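Local coordinates for probable endonuclease 4 (Thermotoga maritima, PDB 4HNO), which probably cleaves phosphodiester bonds at apurinic or apyrimidinic sites in DNA, acting as a metal-dependent endonuclease of base excision repair, at residues L145-S150 / A177-T182; E212-I217 / Q256-I261; G114-T119 / G154-K159; R127-L132 / K164-L169. One frame throughout, in Å; residues are numbered along the deposited sequence.

Contact 1: residues L145-S150 / A177-T182. With MN (manganese (II) ion), chain E; ZN (zinc ion), chain B.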
loop_
_atom_site.group_PDB
_atom_site.type_symbol
_atom_site.label_atom_id
_atom_site.label_comp_id
_atom_site.label_asym_id
_atom_site.label_seq_id
_atom_site.Cartn_x
_atom_site.Cartn_y
_atom_site.Cartn_z
ATOM N N LEU A 145 -4.516 -0.388 6.331
ATOM C CA LEU A 145 -3.061 -0.508 6.258
ATOM C C LEU A 145 -2.473 0.896 6.246
ATOM O O LEU A 145 -2.876 1.731 5.441
ATOM C CB LEU A 145 -2.627 -1.257 5.003
ATOM C CG LEU A 145 -3.255 -2.636 4.835
ATOM C CD1 LEU A 145 -2.765 -3.298 3.556
ATOM C CD2 LEU A 145 -2.969 -3.513 6.038
ATOM N N LEU A 146 -1.510 1.135 7.132
ATOM C CA LEU A 146 -0.744 2.367 7.118
ATOM C C LEU A 146 0.496 2.132 6.272
ATOM O O LEU A 146 1.271 1.212 6.551
ATOM C CB LEU A 146 -0.315 2.769 8.517
ATOM C CG LEU A 146 -1.414 2.896 9.548
ATOM C CD1 LEU A 146 -0.821 3.240 10.904
ATOM C CD2 LEU A 146 -2.458 3.918 9.132
ATOM N N GLU A 147 0.678 2.965 5.254
ATOM C CA GLU A 147 1.817 2.886 4.354
ATOM C C GLU A 147 2.864 3.913 4.749
ATOM O O GLU A 147 2.543 5.062 5.022
ATOM C CB GLU A 147 1.336 3.150 2.937
ATOM C CG GLU A 147 2.422 2.993 1.901
ATOM C CD GLU A 147 2.052 3.468 0.530
ATOM O OE1 GLU A 147 2.980 3.699 -0.277
ATOM O OE2 GLU A 147 0.840 3.574 0.230
ATOM N N ASN A 148 4.132 3.505 4.740
ATOM C CA ASN A 148 5.188 4.500 4.898
ATOM C C ASN A 148 5.286 5.385 3.661
ATOM O O ASN A 148 4.992 4.955 2.535
ATOM C CB ASN A 148 6.535 3.857 5.204
ATOM C CG ASN A 148 7.030 3.005 4.063
ATOM O OD1 ASN A 148 6.348 2.062 3.675
ATOM N ND2 ASN A 148 8.216 3.299 3.537
ATOM N N VAL A 149 5.711 6.626 3.887
ATOM C CA VAL A 149 5.719 7.673 2.890
ATOM C C VAL A 149 7.095 8.340 2.874
ATOM O O VAL A 149 7.984 8.027 3.658
ATOM C CB VAL A 149 4.588 8.690 3.134
ATOM C CG1 VAL A 149 3.234 8.012 2.954
ATOM C CG2 VAL A 149 4.712 9.347 4.494
ATOM N N SER A 150 7.252 9.287 1.968
ATOM C CA SER A 150 8.484 10.058 1.883
ATOM C C SER A 150 8.403 11.298 2.773
ATOM O O SER A 150 7.317 11.770 3.132
ATOM C CB SER A 150 8.746 10.440 0.437
ATOM O OG SER A 150 8.754 9.292 -0.376
ATOM N N ALA A 177 -2.875 -2.422 10.163
ATOM C CA ALA A 177 -1.662 -3.154 9.824
ATOM C C ALA A 177 -0.821 -2.262 8.903
ATOM O O ALA A 177 -1.063 -1.053 8.863
ATOM C CB ALA A 177 -1.981 -4.548 9.287
ATOM N N ILE A 178 0.176 -2.821 8.232
ATOM C CA ILE A 178 1.222 -2.035 7.614
ATOM C C ILE A 178 1.462 -2.463 6.172
ATOM O O ILE A 178 1.454 -3.651 5.834
ATOM C CB ILE A 178 2.528 -2.199 8.454
ATOM C CG1 ILE A 178 2.326 -1.796 9.920
ATOM C CG2 ILE A 178 3.719 -1.489 7.826
ATOM C CD1 ILE A 178 2.018 -0.347 10.122
ATOM N N THR A 179 1.752 -1.460 5.343
ATOM C CA THR A 179 2.289 -1.629 3.995
ATOM C C THR A 179 3.662 -0.972 3.948
ATOM O O THR A 179 3.813 0.165 4.387
ATOM C CB THR A 179 1.393 -0.955 2.973
ATOM O OG1 THR A 179 0.144 -1.648 2.976
ATOM C CG2 THR A 179 1.995 -0.950 1.570
ATOM N N TYR A 180 4.629 -1.689 3.381
ATOM C CA TYR A 180 5.960 -1.121 3.197
ATOM C C TYR A 180 6.176 -0.806 1.722
ATOM O O TYR A 180 6.129 -1.707 0.875
ATOM C CB TYR A 180 7.057 -2.097 3.676
ATOM C CG TYR A 180 8.407 -1.455 3.528
ATOM C CD1 TYR A 180 8.803 -0.445 4.392
ATOM C CD2 TYR A 180 9.273 -1.801 2.494
ATOM C CE1 TYR A 180 10.004 0.205 4.244
ATOM C CE2 TYR A 180 10.505 -1.166 2.354
ATOM C CZ TYR A 180 10.847 -0.151 3.228
ATOM O OH TYR A 180 12.039 0.520 3.110
ATOM N N ASP A 181 6.397 0.472 1.411
ATOM C CA ASP A 181 6.687 0.926 0.060
ATOM C C ASP A 181 8.207 1.112 -0.066
ATOM O O ASP A 181 8.820 1.892 0.670
ATOM C CB ASP A 181 5.930 2.226 -0.224
ATOM C CG ASP A 181 6.098 2.729 -1.642
ATOM O OD1 ASP A 181 5.068 3.005 -2.315
ATOM O OD2 ASP A 181 7.257 2.846 -2.104
ATOM N N THR A 182 8.804 0.347 -0.969
ATOM C CA THR A 182 10.255 0.345 -1.095
ATOM C C THR A 182 10.820 1.679 -1.574
ATOM O O THR A 182 11.949 2.011 -1.213
ATOM C CB THR A 182 10.724 -0.793 -2.015
ATOM O OG1 THR A 182 10.165 -0.673 -3.310
ATOM C CG2 THR A 182 10.353 -2.146 -1.464
HETATM MN MN MN E . 3.020 3.067 -2.330
HETATM ZN ZN ZN B . 0.389 4.769 -1.335
HETATM O O HOH W 1 1.632 4.374 -2.742
#
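Leu145 to Glu147 and Ala177 to Asp181 run side by side as neighbouring parallel strands of the TIM barrel, 4.2 Å apart at closest approach and turned 33° against each other. Leu146 bonds to both sides of Ile178: its N donates to Ala177 O, and its O accepts from Thr179 N at 3.0 Å. Leu145, Glu147, Ala177 and Thr179 put their side chains on one face, Leu146 and Ile178 on the other, against helix 160-169. Leu145 crosses Thr179 at about a right angle, with CD1 3.4 Å from Thr179 OG1, while its CD2 rests on Ala177 CB. Asn110 takes up the Thr179 hydroxyl and bonds Glu147 OE2.

Past the last strand pair the backbone bond weakens (Asn148 N to Thr179 O) and the Asn148 side chain takes over. Its CG sits between the backbone N and the carbonyl carbon (chi1 64°), which swings the amide across to the other strand. There OD1 receives Asp181 N in the carbonyl plane, on a lone pair, at 2.8 Å, and ND2 donates to Asp181 O at 3.3 Å. The amide lies within 5° of parallel to the Tyr180 ring. Gripped at both ends, it fixes the backbone of Asp181.

Asp181 N-caps helix 182-187, its side chain bonded at His184. Glu147, extended beyond CG, bridges two metals, and His72, His112, His218 and Glu263 contribute further ligands to the cluster. Glu147 OE2 binds zinc at 2.0 Å; Glu147 OE1 (2.1 Å) and Asp181 OD1 both bind manganese, and one water joins the two ions, 1.9 Å from each.

Contact 2: residues E212-I217 / Q256-I261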
loop_
_atom_site.group_PDB
_atom_site.type_symbol
_atom_site.label_atom_id
_atom_site.label_comp_id
_atom_site.label_asym_id
_atom_site.label_seq_id
_atom_site.Cartn_x
_atom_site.Cartn_y
_atom_site.Cartn_z
ATOM N N GLU A 212 3.633 -10.303 11.405
ATOM C CA GLU A 212 2.298 -10.636 10.931
ATOM C C GLU A 212 1.552 -9.395 10.417
ATOM O O GLU A 212 0.641 -9.521 9.593
ATOM C CB GLU A 212 1.494 -11.324 12.042
ATOM C CG GLU A 212 0.078 -11.692 11.657
ATOM C CD GLU A 212 -0.885 -10.549 11.790
ATOM O OE1 GLU A 212 -0.563 -9.584 12.510
ATOM O OE2 GLU A 212 -2.000 -10.629 11.211
ATOM N N ARG A 213 1.915 -8.208 10.904
ATOM C CA ARG A 213 1.243 -6.984 10.485
ATOM C C ARG A 213 1.703 -6.451 9.139
ATOM O O ARG A 213 1.085 -5.506 8.629
ATOM C CB ARG A 213 1.377 -5.902 11.557
ATOM C CG ARG A 213 0.639 -6.178 12.868
ATOM C CD ARG A 213 -0.854 -5.938 12.763
ATOM N NE ARG A 213 -1.578 -7.037 12.177
ATOM C CZ ARG A 213 -2.899 -7.058 12.038
ATOM N NH1 ARG A 213 -3.622 -5.971 12.269
ATOM N NH2 ARG A 213 -3.502 -8.180 11.627
ATOM N N LEU A 214 2.758 -7.001 8.552
ATOM C CA LEU A 214 3.181 -6.563 7.235
ATOM C C LEU A 214 2.338 -7.287 6.193
ATOM O O LEU A 214 2.545 -8.470 5.916
ATOM C CB LEU A 214 4.678 -6.836 7.022
ATOM C CG LEU A 214 5.204 -6.436 5.651
ATOM C CD1 LEU A 214 5.054 -4.941 5.400
ATOM C CD2 LEU A 214 6.658 -6.875 5.507
ATOM N N LYS A 215 1.360 -6.579 5.629
ATOM C CA LYS A 215 0.375 -7.200 4.749
ATOM C C LYS A 215 0.624 -7.003 3.266
ATOM O O LYS A 215 0.110 -7.762 2.449
ATOM C CB LYS A 215 -1.028 -6.686 5.081
ATOM C CG LYS A 215 -1.508 -7.020 6.482
ATOM C CD LYS A 215 -1.594 -8.506 6.743
ATOM C CE LYS A 215 -2.103 -8.761 8.139
ATOM N NZ LYS A 215 -2.114 -10.211 8.468
ATOM N N MET A 216 1.399 -5.988 2.909
ATOM C CA MET A 216 1.641 -5.659 1.513
ATOM C C MET A 216 2.986 -4.955 1.424
ATOM O O MET A 216 3.337 -4.174 2.312
ATOM C CB MET A 216 0.535 -4.753 0.970
ATOM C CG MET A 216 0.788 -4.224 -0.444
ATOM S SD MET A 216 -0.671 -3.555 -1.285
ATOM C CE MET A 216 -1.381 -2.470 -0.036
ATOM N N ILE A 217 3.695 -5.211 0.335
ATOM C CA ILE A 217 4.850 -4.417 -0.071
ATOM C C ILE A 217 4.483 -3.735 -1.374
ATOM O O ILE A 217 3.996 -4.375 -2.306
ATOM C CB ILE A 217 6.087 -5.308 -0.230
ATOM C CG1 ILE A 217 6.539 -5.794 1.147
ATOM C CG2 ILE A 217 7.218 -4.561 -0.957
ATOM C CD1 ILE A 217 7.494 -6.960 1.102
ATOM N N GLN A 256 9.485 -12.550 0.711
ATOM C CA GLN A 256 8.756 -13.385 -0.245
ATOM C C GLN A 256 7.361 -13.776 0.246
ATOM O O GLN A 256 6.490 -14.089 -0.562
ATOM C CB GLN A 256 9.533 -14.671 -0.551
ATOM C CG GLN A 256 10.843 -14.427 -1.270
ATOM C CD GLN A 256 11.600 -15.720 -1.487
ATOM O OE1 GLN A 256 11.010 -16.795 -1.500
ATOM N NE2 GLN A 256 12.909 -15.624 -1.652
ATOM N N GLU A 257 7.157 -13.813 1.555
ATOM C CA GLU A 257 5.869 -14.215 2.089
ATOM C C GLU A 257 4.758 -13.189 1.892
ATOM O O GLU A 257 3.587 -13.516 2.043
ATOM C CB GLU A 257 6.005 -14.572 3.568
ATOM C CG GLU A 257 6.654 -15.931 3.803
ATOM C CD GLU A 257 5.818 -17.105 3.297
ATOM O OE1 GLU A 257 5.456 -17.123 2.102
ATOM O OE2 GLU A 257 5.523 -18.015 4.097
ATOM N N VAL A 258 5.121 -11.968 1.544
ATOM C CA VAL A 258 4.176 -10.871 1.492
ATOM C C VAL A 258 3.903 -10.509 0.035
ATOM O O VAL A 258 4.836 -10.495 -0.768
ATOM C CB VAL A 258 4.775 -9.657 2.238
ATOM C CG1 VAL A 258 3.824 -8.473 2.187
ATOM C CG2 VAL A 258 5.090 -10.028 3.676
ATOM N N PRO A 259 2.652 -10.173 -0.326
ATOM C CA PRO A 259 2.424 -9.721 -1.700
ATOM C C PRO A 259 3.224 -8.478 -2.094
ATOM O O PRO A 259 3.331 -7.537 -1.320
ATOM C CB PRO A 259 0.911 -9.430 -1.748
ATOM C CG PRO A 259 0.340 -10.296 -0.678
ATOM C CD PRO A 259 1.388 -10.286 0.422
ATOM N N TRP A 260 3.765 -8.516 -3.305
ATOM C CA TRP A 260 4.529 -7.425 -3.919
ATOM C C TRP A 260 3.645 -6.776 -4.967
ATOM O O TRP A 260 3.278 -7.412 -5.952
ATOM C CB TRP A 260 5.798 -7.964 -4.597
ATOM C CG TRP A 260 6.724 -8.690 -3.686
ATOM C CD1 TRP A 260 6.692 -8.732 -2.327
ATOM C CD2 TRP A 260 7.831 -9.522 -4.090
ATOM N NE1 TRP A 260 7.705 -9.533 -1.863
ATOM C CE2 TRP A 260 8.415 -10.029 -2.926
ATOM C CE3 TRP A 260 8.367 -9.888 -5.330
ATOM C CZ2 TRP A 260 9.501 -10.909 -2.951
ATOM C CZ3 TRP A 260 9.454 -10.750 -5.353
ATOM C CH2 TRP A 260 10.004 -11.245 -4.172
ATOM N N ILE A 261 3.315 -5.507 -4.753
ATOM C CA ILE A 261 2.411 -4.780 -5.620
ATOM C C ILE A 261 3.179 -3.624 -6.267
ATOM O O ILE A 261 3.641 -2.708 -5.600
ATOM C CB ILE A 261 1.211 -4.227 -4.828
ATOM C CG1 ILE A 261 0.367 -5.363 -4.247
ATOM C CG2 ILE A 261 0.389 -3.278 -5.691
ATOM C CD1 ILE A 261 -0.293 -6.260 -5.267
#
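Val258 reaches across to the strand containing Met216 and Ile217, and its side chain is the wedge of this contact. CB lies 4.0 Å from Ile217 CD1. From there CG1, anti to the backbone N (chi1 179°), comes down on the opposite main chain, 3.5 Å from Met216 N, and also meets Ile217 CG1. The other branch, CG2, touches Leu214 O at 3.7 Å and Leu214 CD2, the two side chains crossing at about a right angle.

Beyond Val258 the backbones pair in parallel. Ile217 N donates to Pro259 O at 2.9 Å, and Ile261 N to Ile217 O at 2.8 Å. Ile217 runs beside Trp260, pointing the same way, with Ile217 CD1 3.9 Å from Trp260 NE1, whose hydrogen bond goes to Ile255 O. Met216 is on the other side of its strand, where SD packs on Ile261 CG1 at 3.6 Å.

Strand 214-222 thus joins strand 260-262 here and strand 176-181 along its other edge, as neighbouring staves of the TIM barrel. Met216 and Ile261 both reach Gln33 of strand 31-34, while the Trp260 ring stacks on Phe250 of helix 242-250.

Contact 3: residues G114-T119 / G154-K159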
loop_
_atom_site.group_PDB
_atom_site.type_symbol
_atom_site.label_atom_id
_atom_site.label_comp_id
_atom_site.label_asym_id
_atom_site.label_seq_id
_atom_site.Cartn_x
_atom_site.Cartn_y
_atom_site.Cartn_z
ATOM N N GLY A 114 -1.042 10.847 6.527
ATOM C CA GLY A 114 -1.465 12.218 6.380
ATOM C C GLY A 114 -0.299 13.187 6.480
ATOM O O GLY A 114 0.850 12.810 6.717
ATOM N N SER A 115 -0.630 14.459 6.285
ATOM C CA SER A 115 0.323 15.550 6.445
ATOM C C SER A 115 -0.248 16.583 7.405
ATOM O O SER A 115 -1.387 17.023 7.245
ATOM C CB SER A 115 0.619 16.228 5.136
ATOM O OG SER A 115 1.318 17.452 5.405
ATOM N N HIS A 116 0.567 16.999 8.385
ATOM C CA HIS A 116 0.166 18.019 9.339
ATOM C C HIS A 116 0.388 19.432 8.855
ATOM O O HIS A 116 0.076 20.401 9.549
ATOM C CB HIS A 116 0.854 17.820 10.683
ATOM C CG HIS A 116 2.338 17.767 10.593
ATOM N ND1 HIS A 116 3.105 18.858 10.265
ATOM C CD2 HIS A 116 3.187 16.729 10.755
ATOM C CE1 HIS A 116 4.373 18.485 10.243
ATOM N NE2 HIS A 116 4.448 17.197 10.528
ATOM N N LEU A 117 0.941 19.565 7.653
ATOM C CA LEU A 117 1.171 20.880 7.030
ATOM C C LEU A 117 1.996 21.858 7.895
ATOM O O LEU A 117 1.839 23.087 7.815
ATOM C CB LEU A 117 -0.163 21.516 6.620
ATOM C CG LEU A 117 -0.820 20.914 5.369
ATOM C CD1 LEU A 117 -1.380 19.528 5.653
ATOM C CD2 LEU A 117 -1.918 21.813 4.806
ATOM N N GLY A 118 2.896 21.299 8.698
ATOM C CA GLY A 118 3.787 22.079 9.546
ATOM C C GLY A 118 3.231 22.486 10.905
ATOM O O GLY A 118 3.742 23.400 11.532
ATOM N N THR A 119 2.194 21.797 11.370
ATOM C CA THR A 119 1.550 22.099 12.647
ATOM C C THR A 119 1.870 21.085 13.744
ATOM O O THR A 119 1.272 21.126 14.823
ATOM C CB THR A 119 0.022 22.198 12.507
ATOM O OG1 THR A 119 -0.521 20.921 12.154
ATOM C CG2 THR A 119 -0.366 23.248 11.478
ATOM N N GLY A 154 4.797 18.170 5.400
ATOM C CA GLY A 154 4.405 17.770 6.701
ATOM C C GLY A 154 3.996 16.321 6.738
ATOM O O GLY A 154 3.288 15.962 7.659
ATOM N N ASN A 155 4.461 15.471 5.815
ATOM C CA ASN A 155 4.072 14.069 5.859
ATOM C C ASN A 155 4.457 13.429 7.181
ATOM O O ASN A 155 5.553 13.638 7.721
ATOM C CB ASN A 155 4.759 13.272 4.771
ATOM C CG ASN A 155 4.131 13.432 3.428
ATOM O OD1 ASN A 155 3.112 14.110 3.267
ATOM N ND2 ASN A 155 4.740 12.794 2.437
ATOM N N ILE A 156 3.535 12.598 7.651
ATOM C CA ILE A 156 3.742 11.678 8.761
ATOM C C ILE A 156 3.817 10.274 8.189
ATOM O O ILE A 156 2.996 9.898 7.354
ATOM C CB ILE A 156 2.597 11.799 9.775
ATOM C CG1 ILE A 156 2.576 13.201 10.374
ATOM C CG2 ILE A 156 2.706 10.731 10.843
ATOM C CD1 ILE A 156 1.320 13.505 11.185
ATOM N N GLY A 157 4.799 9.509 8.652
ATOM C CA GLY A 157 4.953 8.128 8.251
ATOM C C GLY A 157 6.184 7.833 7.429
ATOM O O GLY A 157 6.246 6.768 6.813
ATOM N N TYR A 158 7.181 8.721 7.423
ATOM C CA TYR A 158 8.417 8.439 6.705
ATOM C C TYR A 158 9.354 7.542 7.519
ATOM O O TYR A 158 10.238 6.901 6.949
ATOM C CB TYR A 158 9.091 9.727 6.212
ATOM C CG TYR A 158 9.428 10.716 7.304
ATOM C CD1 TYR A 158 10.653 10.725 7.946
ATOM C CD2 TYR A 158 8.481 11.666 7.708
ATOM C CE1 TYR A 158 10.919 11.660 8.977
ATOM C CE2 TYR A 158 8.741 12.583 8.719
ATOM C CZ TYR A 158 9.943 12.556 9.353
ATOM O OH TYR A 158 10.210 13.455 10.343
ATOM N N LYS A 159 9.163 7.499 8.839
ATOM C CA LYS A 159 9.813 6.504 9.684
ATOM C C LYS A 159 8.758 5.539 10.175
ATOM O O LYS A 159 7.654 5.934 10.568
ATOM C CB LYS A 159 10.506 7.150 10.880
ATOM C CG LYS A 159 11.636 8.098 10.509
ATOM C CD LYS A 159 12.741 7.408 9.720
ATOM C CE LYS A 159 13.922 8.339 9.513
ATOM N NZ LYS A 159 13.543 9.631 8.883
HETATM O O HOH W 2 1.323 10.251 5.026
HETATM O O HOH W 3 2.904 18.312 3.562
HETATM O O HOH W 4 5.791 14.658 10.520
#
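His116 O is gripped twice by Thr119, accepting from OG1 at 2.7 Å and from the backbone N, and the residue so anchored lies against Gly154. The backbone N of His116 donates to Gly154 O at 3.0 Å, and the imidazole lies over the same oxygen, which stands 3.2 Å above the ring plane and offset toward the rim. Gly154 CA adds a CH-pi contact over the ring, 3.9 Å from the centroid. A chi1 of 55° folds the imidazole back over its own main chain and so brings it there. Ile156 comes to the ring edge at about a right angle, CG1 being 3.6 Å from His116 CD2.

In the plane of the ring, NE2 bonds a water that donates to Asn155 O. At the far side ND1 accepts from Gly118 N at 2.9 Å, a donor tilted from that plane. This bond lies inside the type I' turn from His116 to Thr119, which Thr119 N closes on His116 O and which extends from the C-terminal end of barrel strand 108-115. Here a short, weakly bonded strand 155-156 attaches antiparallel, an excursion beside the otherwise parallel TIM-barrel sheet. Ser115 and Asn155 form a non-hydrogen-bonded pair, and Ile156 N bonds Gly114 O at 2.9 Å.

In the conformer described, Ser115 OG, anti to the backbone N, accepts from Leu117 N to make an ST turn. The same oxygen shares a water with Gly154 N, each 2.6 Å from it. Another water spans Gly114 N and Ile156 O, accepting from the first and donating to the second.

Contact 4: residues R127-L132 / K164-L169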
loop_
_atom_site.group_PDB
_atom_site.type_symbol
_atom_site.label_atom_id
_atom_site.label_comp_id
_atom_site.label_asym_id
_atom_site.label_seq_id
_atom_site.Cartn_x
_atom_site.Cartn_y
_atom_site.Cartn_z
ATOM N N ARG A 127 -4.526 13.541 15.555
ATOM C CA ARG A 127 -5.646 13.726 14.636
ATOM C C ARG A 127 -5.862 12.475 13.789
ATOM O O ARG A 127 -7.008 12.109 13.513
ATOM C CB ARG A 127 -5.458 14.959 13.743
ATOM C CG ARG A 127 -5.639 16.276 14.490
ATOM C CD ARG A 127 -5.695 17.477 13.569
ATOM N NE ARG A 127 -4.460 17.716 12.856
ATOM C CZ ARG A 127 -3.473 18.500 13.282
ATOM N NH1 ARG A 127 -2.407 18.664 12.512
ATOM N NH2 ARG A 127 -3.540 19.122 14.467
ATOM N N ILE A 128 -4.780 11.837 13.360
ATOM C CA ILE A 128 -4.899 10.605 12.577
ATOM C C ILE A 128 -5.569 9.529 13.435
ATOM O O ILE A 128 -6.479 8.834 12.986
ATOM C CB ILE A 128 -3.548 10.130 12.073
ATOM C CG1 ILE A 128 -2.956 11.114 11.073
ATOM C CG2 ILE A 128 -3.695 8.740 11.430
ATOM C CD1 ILE A 128 -1.476 10.887 10.834
ATOM N N VAL A 129 -5.114 9.370 14.671
ATOM C CA VAL A 129 -5.697 8.401 15.579
ATOM C C VAL A 129 -7.179 8.672 15.783
ATOM O O VAL A 129 -8.009 7.758 15.728
ATOM C CB VAL A 129 -4.946 8.406 16.920
ATOM C CG1 VAL A 129 -5.667 7.594 17.966
ATOM C CG2 VAL A 129 -3.510 7.886 16.717
ATOM N N ARG A 130 -7.525 9.934 16.021
ATOM C CA ARG A 130 -8.922 10.284 16.238
ATOM C C ARG A 130 -9.753 9.906 15.006
ATOM O O ARG A 130 -10.857 9.394 15.120
ATOM C CB ARG A 130 -9.030 11.785 16.559
ATOM C CG ARG A 130 -10.405 12.244 16.960
ATOM C CD ARG A 130 -10.430 13.720 17.315
ATOM N NE ARG A 130 -11.737 14.069 17.852
ATOM C CZ ARG A 130 -12.045 15.210 18.448
ATOM N NH1 ARG A 130 -11.136 16.161 18.592
ATOM N NH2 ARG A 130 -13.278 15.401 18.900
ATOM N N GLY A 131 -9.220 10.198 13.829
ATOM C CA GLY A 131 -9.913 9.876 12.595
ATOM C C GLY A 131 -10.058 8.381 12.364
ATOM O O GLY A 131 -11.145 7.909 11.995
ATOM N N LEU A 132 -8.976 7.643 12.581
ATOM C CA LEU A 132 -9.048 6.197 12.466
ATOM C C LEU A 132 -10.037 5.607 13.454
ATOM O O LEU A 132 -10.762 4.680 13.115
ATOM C CB LEU A 132 -7.676 5.568 12.648
ATOM C CG LEU A 132 -6.686 5.821 11.520
ATOM C CD1 LEU A 132 -5.319 5.273 11.900
ATOM C CD2 LEU A 132 -7.172 5.222 10.209
ATOM N N LYS A 164 3.980 3.156 14.049
ATOM C CA LYS A 164 3.781 2.480 15.319
ATOM C C LYS A 164 3.102 3.404 16.328
ATOM O O LYS A 164 2.207 2.983 17.064
ATOM C CB LYS A 164 5.137 1.982 15.854
ATOM C CG LYS A 164 5.100 1.364 17.225
ATOM C CD LYS A 164 5.199 2.327 18.402
ATOM C CE LYS A 164 6.411 3.189 18.374
ATOM N NZ LYS A 164 6.650 3.784 19.726
ATOM N N LYS A 165 3.505 4.665 16.375
ATOM C CA LYS A 165 2.898 5.591 17.320
ATOM C C LYS A 165 1.399 5.710 17.049
ATOM O O LYS A 165 0.601 5.750 17.980
ATOM C CB LYS A 165 3.571 6.954 17.266
ATOM C CG LYS A 165 4.929 7.012 17.935
ATOM C CD LYS A 165 5.520 8.420 17.867
ATOM C CE LYS A 165 6.681 8.613 18.794
ATOM N NZ LYS A 165 7.916 7.956 18.304
ATOM N N ILE A 166 1.029 5.800 15.779
ATOM C CA ILE A 166 -0.377 5.849 15.402
ATOM C C ILE A 166 -1.076 4.557 15.804
ATOM O O ILE A 166 -2.090 4.570 16.510
ATOM C CB ILE A 166 -0.525 6.082 13.875
ATOM C CG1 ILE A 166 0.014 7.437 13.467
ATOM C CG2 ILE A 166 -1.993 5.931 13.464
ATOM C CD1 ILE A 166 0.319 7.543 11.979
ATOM N N ARG A 167 -0.554 3.435 15.323
ATOM C CA ARG A 167 -1.239 2.179 15.503
ATOM C C ARG A 167 -1.468 1.884 16.979
ATOM O O ARG A 167 -2.540 1.417 17.383
ATOM C CB ARG A 167 -0.443 1.049 14.856
ATOM C CG ARG A 167 -1.068 -0.305 15.115
ATOM C CD ARG A 167 -0.456 -1.424 14.271
ATOM N NE ARG A 167 -1.200 -2.616 14.541
ATOM C CZ ARG A 167 -0.981 -3.434 15.544
ATOM N NH1 ARG A 167 0.097 -3.310 16.283
ATOM N NH2 ARG A 167 -1.843 -4.416 15.759
ATOM N N ASP A 168 -0.458 2.143 17.803
ATOM C CA ASP A 168 -0.534 1.745 19.193
ATOM C C ASP A 168 -1.571 2.563 19.981
ATOM O O ASP A 168 -2.001 2.136 21.046
ATOM C CB ASP A 168 0.843 1.808 19.839
ATOM C CG ASP A 168 1.753 0.659 19.410
ATOM O OD1 ASP A 168 1.296 -0.235 18.659
ATOM O OD2 ASP A 168 2.925 0.662 19.835
ATOM N N LEU A 169 -2.008 3.695 19.441
ATOM C CA LEU A 169 -3.023 4.514 20.087
ATOM C C LEU A 169 -4.445 4.222 19.614
ATOM O O LEU A 169 -5.379 4.664 20.263
ATOM C CB LEU A 169 -2.726 6.001 19.863
ATOM C CG LEU A 169 -1.549 6.557 20.666
ATOM C CD1 LEU A 169 -1.112 7.891 20.088
ATOM C CD2 LEU A 169 -1.935 6.711 22.133
#
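Ile166 faces Ile128 and Leu132 at two different inclinations. Against Ile128 it lies aslant, the two CG2 methyls 3.9 Å apart and the two CD1 methyls 4.0 Å apart, so the isoleucines meet along both branches. Leu132 instead comes in at about a right angle and brings CD1 to 3.7 Å from Ile166 CG2. That one methyl therefore packs against residues from successive turns of the opposite helix. It is directed there because Ile166 CG2 stands anti to the backbone N, while CG1 lies beside that N (chi1 -65°).

Val129 points toward the other helix and uses both of its branches. CG2 comes within 3.6 Å of Ile166 O, and CG1 within 3.7 Å of Leu169 O. Both methyls also meet Leu169 CB, each at 3.8 Å, so the valine sits astride the beta carbon while the two side chains cross at about a right angle. Leu169 is exposed, in contrast to the buried Ile128, Val129, Leu132 and Ile166. No hydrogen bond joins the segments; the contact is apolar packing, apart from the Val129 methyls lying against the main-chain oxygens of Ile166 and Leu169.

The short helical segments have axes 9.2 Å apart at closest approach, and their directions differ by 41°. Helices 121-136 and 160-169 are neighbours on the outer layer of the TIM barrel. Beneath them lies strand 108-115, where Ile128 and Ile166 both touch Pro113 and Leu132 touches Ile111; strand 155-156 joins in through Ile156, which also meets both isoleucines.

How the contacts relate
Contacts 1 and 2 lie in the buried barrel wall and share its sheet: strand 176-181 of contact 1 borders strand 214-222 of contact 2, with Ile178 N and O probably hydrogen-bonded to Arg213 O and Lys215 N. Both pair parallel strands, but metal ligands end contact 1 whereas apolar side chains dominate contact 2. Contacts 3 and 4 are both centred about 17 Å from the chain centre; contact 3 is partly buried and relies on turns and waters, while contact 4, between helices, is buried and crossed by no hydrogen bond. Leu146 and Ile156 both pack on Ile166 of contact 4, and a probable hydrogen bond from Asn155 ND2 to Ser150 O links contacts 1 and 3.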